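Local atomic coordinates of KP6 killer toxin subunit alpha (Ustilago maydis virus P6, PDB entry 4GVB), a protein that forms one half of a secreted antifungal heterodimeric toxin and recognises some cellular receptors before interaction with the beta subunit leads to cell death. Residues D37-S40 with K41-Y44. Numbering follows the deposited sequence.
Sequences DHLS and KSYY
With chi1 at 74°, Ser42 holds OG between its own backbone N and carbonyl carbon, which brings the hydroxyl to Leu39 O. Leu39, with CG anti to its backbone N, has that CG 3.9 Å from Ser42 CB. The hydroxyl gives its proton to Leu39 O, with OG and O 2.7 Å apart, and approaches in the carbonyl plane on a lone pair. Ser42 N donates to the same oxygen at 3.0 Å from Leu39 O, but this nitrogen is tilted 32° from the carbonyl plane. One carbonyl oxygen thus takes two bonds from a single residue, one from the main chain and one from the side chain. Residues Leu39 to Ser42 form a type II beta turn, and the backbone bond is the one that closes it. Lys41, in the third position, has the positive phi this turn type needs (81°). The turn leads the chain from the short 3-10 segment after helix 28-33 into strand 43-45, an outermost strand of the four-stranded antiparallel sheet within this chain. Ser42, a buried residue, has its hydroxyl joined to Gly36 N as well as to Leu39 O, and links the start of the strand region to the loop before it. Beside the polar grip lies van der Waals packing: Leu39 CB comes within 3.5 Å of Ser42 OG, while the apolar part is carbon on carbon, with Leu39 CD2 alongside Ser42 CB at 4.0 Å. The leucine continues onto Leu57 and Phe53. At the corner of the turn, Ser40 OG lies 3.5 Å from Lys41 CG. The lysine chain passes CE within 3.6 Å of Ser40 O, and its NZ forms a salt bridge with Asp55.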
ATOM      1  N   ASP A  37       6.049  12.601   4.257  1.00 23.68           N
ATOM      2  CA  ASP A  37       7.470  12.510   3.925  1.00 21.72           C
ATOM      3  C   ASP A  37       7.661  12.034   2.482  1.00 21.58           C
ATOM      4  O   ASP A  37       8.699  12.287   1.867  1.00 21.86           O
ATOM      5  CB  ASP A  37       8.196  11.534   4.858  1.00 26.27           C
ATOM      6  CG  ASP A  37       8.293  12.035   6.298  1.00 35.15           C
ATOM      7  OD1 ASP A  37       8.329  13.265   6.521  1.00 31.92           O
ATOM      8  OD2 ASP A  37       8.352  11.176   7.206  1.00 38.31           O
ATOM      9  N   HIS A  38       6.658  11.345   1.941  1.00 21.76           N
ATOM     10  CA  HIS A  38       6.824  10.671   0.649  1.00 17.79           C
ATOM     11  C   HIS A  38       6.439  11.549  -0.517  1.00 18.20           C
ATOM     12  O   HIS A  38       6.719  11.217  -1.670  1.00 19.83           O
ATOM     13  CB  HIS A  38       6.008   9.375   0.612  1.00 19.98           C
ATOM     14  CG  HIS A  38       6.315   8.446   1.742  1.00 24.34           C
ATOM     15  ND1 HIS A  38       7.527   7.805   1.868  1.00 28.29           N
ATOM     16  CD2 HIS A  38       5.572   8.059   2.804  1.00 21.96           C
ATOM     17  CE1 HIS A  38       7.516   7.058   2.957  1.00 25.66           C
ATOM     18  NE2 HIS A  38       6.339   7.192   3.539  1.00 25.94           N
ATOM     19  N   LEU A  39       5.789  12.674  -0.227  1.00 17.57           N
ATOM     20  CA  LEU A  39       5.329  13.567  -1.282  1.00 18.12           C
ATOM     21  C   LEU A  39       5.588  15.014  -0.883  1.00 19.61           C
ATOM     22  O   LEU A  39       4.933  15.565   0.006  1.00 15.84           O
ATOM     23  CB  LEU A  39       3.839  13.353  -1.588  1.00 17.33           C
ATOM     24  CG  LEU A  39       3.279  14.149  -2.773  1.00 17.88           C
ATOM     25  CD1 LEU A  39       4.070  13.881  -4.062  1.00 19.96           C
ATOM     26  CD2 LEU A  39       1.812  13.833  -2.988  1.00 19.35           C
ATOM     27  N   SER A  40       6.548  15.624  -1.548  1.00 17.05           N
ATOM     28  CA  SER A  40       6.920  17.007  -1.249  1.00 21.24           C
ATOM     29  C   SER A  40       5.712  17.932  -1.307  1.00 20.33           C
ATOM     30  O   SER A  40       4.906  17.858  -2.230  1.00 19.92           O
ATOM     31  CB  SER A  40       8.002  17.480  -2.222  1.00 28.79           C
ATOM     32  OG  SER A  40       8.362  18.831  -1.984  1.00 28.19           O
ATOM     33  N   LYS A  41       5.594  18.791  -0.296  1.00 23.00           N
ATOM     34  CA  LYS A  41       4.570  19.830  -0.262  1.00 23.72           C
ATOM     35  C   LYS A  41       3.222  19.287   0.208  1.00 19.63           C
ATOM     36  O   LYS A  41       2.256  20.034   0.336  1.00 18.68           O
ATOM     37  CB  LYS A  41       4.427  20.500  -1.634  1.00 20.67           C
ATOM     38  CG  LYS A  41       5.732  21.056  -2.196  1.00 26.23           C
ATOM     39  CD  LYS A  41       5.556  21.623  -3.605  1.00 27.00           C
ATOM     40  CE  LYS A  41       5.275  20.520  -4.622  1.00 28.55           C
ATOM     41  NZ  LYS A  41       4.863  21.037  -5.955  1.00 27.44           N
ATOM     42  N   SER A  42       3.141  17.987   0.459  1.00 16.41           N
ATOM     43  CA  SER A  42       1.871  17.413   0.876  1.00 16.07           C
ATOM     44  C   SER A  42       1.715  17.460   2.398  1.00 13.71           C
ATOM     45  O   SER A  42       2.678  17.622   3.148  1.00 14.89           O
ATOM     46  CB  SER A  42       1.726  15.969   0.363  1.00 14.73           C
ATOM     47  OG  SER A  42       2.552  15.102   1.112  1.00 18.21           O
ATOM     48  N   TYR A  43       0.480  17.309   2.843  1.00 16.74           N
ATOM     49  CA  TYR A  43       0.180  17.203   4.260  1.00 15.63           C
ATOM     50  C   TYR A  43      -0.592  15.913   4.483  1.00 19.80           C
ATOM     51  O   TYR A  43      -1.651  15.713   3.873  1.00 20.23           O
ATOM     52  CB  TYR A  43      -0.680  18.397   4.687  1.00 19.22           C
ATOM     53  CG  TYR A  43      -1.072  18.386   6.139  1.00 19.96           C
ATOM     54  CD1 TYR A  43      -0.223  18.909   7.108  1.00 22.25           C
ATOM     55  CD2 TYR A  43      -2.287  17.856   6.544  1.00 21.85           C
ATOM     56  CE1 TYR A  43      -0.577  18.902   8.439  1.00 26.16           C
ATOM     57  CE2 TYR A  43      -2.645  17.837   7.874  1.00 23.34           C
ATOM     58  CZ  TYR A  43      -1.789  18.361   8.814  1.00 23.22           C
ATOM     59  OH  TYR A  43      -2.139  18.361  10.149  1.00 32.13           O
ATOM     60  N   TYR A  44      -0.062  15.026   5.327  1.00 21.55           N
ATOM     61  CA  TYR A  44      -0.779  13.789   5.639  1.00 18.98           C
ATOM     62  C   TYR A  44      -1.625  13.904   6.910  1.00 22.09           C
ATOM     63  O   TYR A  44      -1.104  13.896   8.022  1.00 23.74           O
ATOM     64  CB  TYR A  44       0.154  12.569   5.731  1.00 23.77           C
ATOM     65  CG  TYR A  44      -0.618  11.298   6.032  1.00 23.61           C
ATOM     66  CD1 TYR A  44      -1.644  10.878   5.199  1.00 24.93           C
ATOM     67  CD2 TYR A  44      -0.337  10.527   7.159  1.00 28.57           C
ATOM     68  CE1 TYR A  44      -2.389   9.733   5.478  1.00 23.26           C
ATOM     69  CE2 TYR A  44      -1.073   9.376   7.445  1.00 27.91           C
ATOM     70  CZ  TYR A  44      -2.096   8.984   6.598  1.00 29.43           C
ATOM     71  OH  TYR A  44      -2.834   7.843   6.861  1.00 24.23           O
TER